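PDB 5MJR: protein Thf1 from Thermosynechococcus elongatus, which associates with the FtsH protease complex involved in photosystem II repair and may take part in building the photosynthetic membrane. Local coordinates for residues H55-R58 against D62-Y65; F159-E162 against V167-H170. All blocks are in the same frame, centred on the assembly; numbering follows the deposited sequence.

Interaction 1: H55-R58 against D62-Y65; sequences HLLR and DFRY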
loop_
_atom_site.group_PDB
_atom_site.type_symbol
_atom_site.label_atom_id
_atom_site.label_comp_id
_atom_site.label_asym_id
_atom_site.label_seq_id
_atom_site.Cartn_x
_atom_site.Cartn_y
_atom_site.Cartn_z
ATOM N N HIS A 55 -9.828 -3.489 -7.513
ATOM C CA HIS A 55 -10.661 -3.409 -8.719
ATOM C C HIS A 55 -11.505 -2.101 -8.641
ATOM O O HIS A 55 -11.658 -1.384 -9.617
ATOM C CB HIS A 55 -11.546 -4.655 -8.766
ATOM C CG HIS A 55 -12.413 -4.675 -9.941
ATOM N ND1 HIS A 55 -12.153 -5.476 -11.040
ATOM C CD2 HIS A 55 -13.570 -4.019 -10.184
ATOM C CE1 HIS A 55 -13.123 -5.265 -11.923
ATOM N NE2 HIS A 55 -13.987 -4.358 -11.455
ATOM N N LEU A 56 -12.136 -1.861 -7.498
ATOM C CA LEU A 56 -13.024 -0.712 -7.345
ATOM C C LEU A 56 -12.276 0.626 -7.472
ATOM O O LEU A 56 -12.835 1.608 -7.958
ATOM C CB LEU A 56 -13.818 -0.804 -6.115
ATOM C CG LEU A 56 -14.801 -1.999 -6.046
ATOM C CD1 LEU A 56 -15.439 -1.928 -4.684
ATOM C CD2 LEU A 56 -15.817 -1.878 -7.227
ATOM N N LEU A 57 -11.018 0.630 -7.071
ATOM C CA LEU A 57 -10.176 1.828 -7.363
ATOM C C LEU A 57 -9.945 1.986 -8.890
ATOM O O LEU A 57 -10.102 3.105 -9.412
ATOM C CB LEU A 57 -8.878 1.715 -6.644
ATOM C CG LEU A 57 -8.969 1.926 -5.134
ATOM C CD1 LEU A 57 -7.662 1.566 -4.455
ATOM C CD2 LEU A 57 -9.336 3.384 -4.819
ATOM N N ARG A 58 -9.594 0.894 -9.569
ATOM C CA ARG A 58 -9.267 1.030 -10.994
ATOM C C ARG A 58 -10.481 1.546 -11.782
ATOM O O ARG A 58 -10.286 2.275 -12.782
ATOM C CB ARG A 58 -8.822 -0.322 -11.535
ATOM C CG ARG A 58 -7.422 -0.695 -11.047
ATOM C CD ARG A 58 -6.862 -2.002 -11.671
ATOM N NE ARG A 58 -7.741 -3.150 -11.498
ATOM C CZ ARG A 58 -8.420 -3.824 -12.453
ATOM N NH1 ARG A 58 -8.248 -3.488 -13.801
ATOM N NH2 ARG A 58 -9.218 -4.918 -11.974
ATOM N N ASP A 62 -11.435 8.947 -11.021
ATOM C CA ASP A 62 -10.544 9.844 -10.349
ATOM C C ASP A 62 -9.287 9.151 -9.774
ATOM O O ASP A 62 -8.418 9.812 -9.221
ATOM C CB ASP A 62 -11.283 10.603 -9.196
ATOM C CG ASP A 62 -12.240 11.689 -9.681
ATOM O OD1 ASP A 62 -12.001 12.303 -10.778
ATOM O OD2 ASP A 62 -13.263 11.829 -8.986
ATOM N N PHE A 63 -9.188 7.842 -9.908
ATOM C CA PHE A 63 -8.008 7.151 -9.388
ATOM C C PHE A 63 -6.905 7.081 -10.466
ATOM O O PHE A 63 -7.159 6.742 -11.637
ATOM C CB PHE A 63 -8.386 5.712 -8.999
ATOM C CG PHE A 63 -7.218 4.883 -8.569
ATOM C CD1 PHE A 63 -6.609 5.057 -7.326
ATOM C CD2 PHE A 63 -6.682 3.919 -9.414
ATOM C CE1 PHE A 63 -5.507 4.284 -6.969
ATOM C CE2 PHE A 63 -5.540 3.201 -9.000
ATOM C CZ PHE A 63 -4.955 3.379 -7.817
ATOM N N ARG A 64 -5.669 7.281 -10.044
ATOM C CA ARG A 64 -4.497 7.126 -10.893
ATOM C C ARG A 64 -3.390 6.441 -10.056
ATOM O O ARG A 64 -3.015 6.915 -8.988
ATOM C CB ARG A 64 -4.018 8.455 -11.428
ATOM C CG ARG A 64 -2.825 8.400 -12.340
ATOM C CD ARG A 64 -2.509 9.768 -12.924
ATOM N NE ARG A 64 -1.203 9.837 -13.704
ATOM C CZ ARG A 64 -1.009 9.624 -14.987
ATOM N NH1 ARG A 64 -2.059 9.257 -15.710
ATOM N NH2 ARG A 64 0.248 9.846 -15.591
ATOM N N TYR A 65 -2.906 5.318 -10.576
ATOM C CA TYR A 65 -1.791 4.626 -9.977
ATOM C C TYR A 65 -0.624 5.561 -9.741
ATOM O O TYR A 65 -0.311 6.413 -10.538
ATOM C CB TYR A 65 -1.294 3.538 -10.917
ATOM C CG TYR A 65 -0.079 2.761 -10.541
ATOM C CD1 TYR A 65 1.164 3.269 -10.793
ATOM C CD2 TYR A 65 -0.190 1.544 -9.901
ATOM C CE1 TYR A 65 2.327 2.596 -10.409
ATOM C CE2 TYR A 65 0.973 0.877 -9.522
ATOM C CZ TYR A 65 2.222 1.370 -9.741
ATOM O OH TYR A 65 3.337 0.665 -9.428
HETATM O O HOH W 1 -8.572 4.470 -12.856
#
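One face of the Phe63 ring is covered by Leu57, whose CB stands 4.0 Å from the ring centroid and only 8° off the ring normal, a CH-pi contact made almost directly over the centre. In the plane of the ring, at its edge, lies a water molecule, while the CA of Arg58 approaches obliquely, 4.2 Å from Phe63 CD2. The Leu57 isobutyl group continues past the ring, and its CD2 methyl reaches Phe63 CD1 at 4.1 Å. Phe63 takes up this position because its CG is anti to its own backbone N (chi1 175°), which swings the ring back over the last turn of helix 41-58. The backbone comes close as well: the carbonyl O of Leu57 is 3.1 Å from Phe63 CB.

The polar link between the segments is indirect. The edge water is placed to donate to Arg58 O at 2.8 Å and to Phe63 O at 2.9 Å, joining the C-terminal end of the helix to the loop that leads to helix 67-80. Further acceptors lie within its reach, so its protons may be shared with others. Arg58 directs its CB away from the loop, and in the conformer described its NH2 and NH1 form salt bridges with Glu101 and Glu102. Phe69, from helix 67-80, meets the Phe63 ring edge-to-face and also touches Leu57, extending the apolar cluster into the next helix.

The contact packs the connection between two successive helices against the end of the first. Its chemistry is mainly apolar, with a helix-end carbonyl and a loop carbonyl, two acceptors that cannot bond to each other, facing a water placed to donate to both, though not necessarily at once.

Interaction 2: F159-E162 against V167-H170; sequences FLQE and VTIH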
loop_
_atom_site.group_PDB
_atom_site.type_symbol
_atom_site.label_atom_id
_atom_site.label_comp_id
_atom_site.label_asym_id
_atom_site.label_seq_id
_atom_site.Cartn_x
_atom_site.Cartn_y
_atom_site.Cartn_z
ATOM N N PHE A 159 6.650 4.258 4.024
ATOM C CA PHE A 159 7.706 5.232 3.752
ATOM C C PHE A 159 8.270 5.844 5.004
ATOM O O PHE A 159 9.515 5.920 5.130
ATOM C CB PHE A 159 7.095 6.306 2.835
ATOM C CG PHE A 159 7.863 7.608 2.827
ATOM C CD1 PHE A 159 9.217 7.659 2.463
ATOM C CD2 PHE A 159 7.293 8.779 3.221
ATOM C CE1 PHE A 159 9.911 8.854 2.462
ATOM C CE2 PHE A 159 8.005 9.982 3.268
ATOM C CZ PHE A 159 9.301 9.990 2.901
ATOM N N LEU A 160 7.416 6.232 5.915
ATOM C CA LEU A 160 7.895 6.888 7.119
ATOM C C LEU A 160 8.783 5.945 7.909
ATOM O O LEU A 160 9.721 6.419 8.594
ATOM C CB LEU A 160 6.707 7.395 7.937
ATOM C CG LEU A 160 5.905 8.524 7.347
ATOM C CD1 LEU A 160 4.665 8.764 8.142
ATOM C CD2 LEU A 160 6.714 9.766 7.078
ATOM N N GLN A 161 8.470 4.659 7.867
ATOM C CA GLN A 161 9.319 3.692 8.511
ATOM C C GLN A 161 10.790 3.621 7.991
ATOM O O GLN A 161 11.623 3.165 8.757
ATOM C CB GLN A 161 8.713 2.352 8.455
ATOM C CG GLN A 161 7.491 2.107 9.307
ATOM C CD GLN A 161 6.989 0.652 9.240
ATOM O OE1 GLN A 161 6.485 0.179 8.223
ATOM N NE2 GLN A 161 7.131 -0.050 10.308
ATOM N N GLU A 162 11.025 4.066 6.737
ATOM C CA GLU A 162 12.363 4.097 6.188
ATOM C C GLU A 162 13.159 5.181 6.799
ATOM O O GLU A 162 14.365 5.100 6.754
ATOM C CB GLU A 162 12.391 4.415 4.671
ATOM C CG GLU A 162 11.792 3.340 3.838
ATOM C CD GLU A 162 12.583 2.070 3.710
ATOM O OE1 GLU A 162 13.829 2.041 3.897
ATOM O OE2 GLU A 162 11.892 1.118 3.388
ATOM N N VAL A 167 10.642 8.829 13.482
ATOM C CA VAL A 167 9.576 9.387 12.843
ATOM C C VAL A 167 8.248 8.640 13.083
ATOM O O VAL A 167 7.231 9.237 13.201
ATOM C CB VAL A 167 9.962 9.533 11.320
ATOM C CG1 VAL A 167 8.829 9.721 10.440
ATOM C CG2 VAL A 167 11.094 10.500 11.148
ATOM N N THR A 168 8.245 7.302 13.079
ATOM C CA THR A 168 7.014 6.511 13.287
ATOM C C THR A 168 6.755 6.227 14.769
ATOM O O THR A 168 5.633 5.911 15.140
ATOM C CB THR A 168 6.949 5.178 12.454
ATOM O OG1 THR A 168 8.169 4.502 12.744
ATOM C CG2 THR A 168 6.809 5.512 11.025
ATOM N N ILE A 169 7.764 6.394 15.631
ATOM C CA ILE A 169 7.513 6.327 17.067
ATOM C C ILE A 169 6.633 7.512 17.460
ATOM O O ILE A 169 5.738 7.362 18.245
ATOM C CB ILE A 169 8.886 6.246 17.875
ATOM C CG1 ILE A 169 9.570 4.906 17.601
ATOM C CG2 ILE A 169 8.661 6.416 19.363
ATOM C CD1 ILE A 169 11.018 4.848 18.093
ATOM N N HIS A 170 6.989 8.705 16.959
ATOM C CA HIS A 170 6.204 9.931 17.142
ATOM C C HIS A 170 5.272 10.158 15.900
ATOM O O HIS A 170 5.378 11.154 15.179
ATOM C CB HIS A 170 7.201 11.129 17.324
ATOM C CG HIS A 170 8.136 10.975 18.485
ATOM N ND1 HIS A 170 7.617 10.768 19.704
ATOM C CD2 HIS A 170 9.500 10.841 18.573
ATOM C CE1 HIS A 170 8.607 10.659 20.615
ATOM N NE2 HIS A 170 9.760 10.594 19.921
HETATM O O HOH W 2 10.830 5.977 11.130
#
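Leu160 and Thr168 meet across a short turn between two consecutive helices of this all-helical protein, where the end of helix 150-162 is followed closely by the short helix 166-169. The nearest alpha carbons are those of Gln161 and Thr168, 6.0 Å apart.

The apolar contacts centre on two methyl groups of the short helix. Thr168 points its CB toward helix 150-162, and its CG2 packs against Leu160 CB at 3.6 Å and also lies beside the Gln161 backbone N. Gln161 adds the aliphatic part of its side chain: CG is 3.9 Å from Thr168 CG2, the two side chains crossing at about a right angle. Val167 presents CG1, placed anti to the backbone N by a chi1 of 162°, to Leu160 CD2 at 4.0 Å. These two side chains also cross nearly perpendicularly, and the same valine methyl, CG1 of Val167, sits 3.9 Å from Leu160 O. Leu160 and Val167 are buried, whereas Gln161 is exposed, so the interface runs from the protein interior to its surface. Leu171 and Thr174 of helix 171-178 touch Leu160 too, bringing a third helix to this leucine.

Among the polar contacts, Glu162 N bonds to Phe159 O within the first segment. On the second side, Thr174 OG1 is hydrogen-bonded to the carbonyl oxygens of Val167 and His170, fastening the short helix to the one that follows. Between the two segments the polar link runs through a water, placed to donate to Leu160 O at 2.8 Å, though other acceptors lie within its reach, and accepting a weak bond from Thr168 N at 3.5 Å.

From the N terminus the chain passes through helix 24-34 and then helix 41-58, and turns back at residues 62-65, where interaction 1 closes a short loop before helix 67-80 begins. Several further helices follow before interaction 2 closes a second tight turn, between helix 150-162 and helix 166-169, just ahead of helix 171-178. The two closures are in series, neither nesting nor crossing. The centres of interaction 1 and interaction 2 are 26 Å apart, on opposite sides of the chain's centre. Their nearest atoms are about 14 Å apart. Each therefore acts locally, joining consecutive elements of the helical fold within the single thylakoid formation family region.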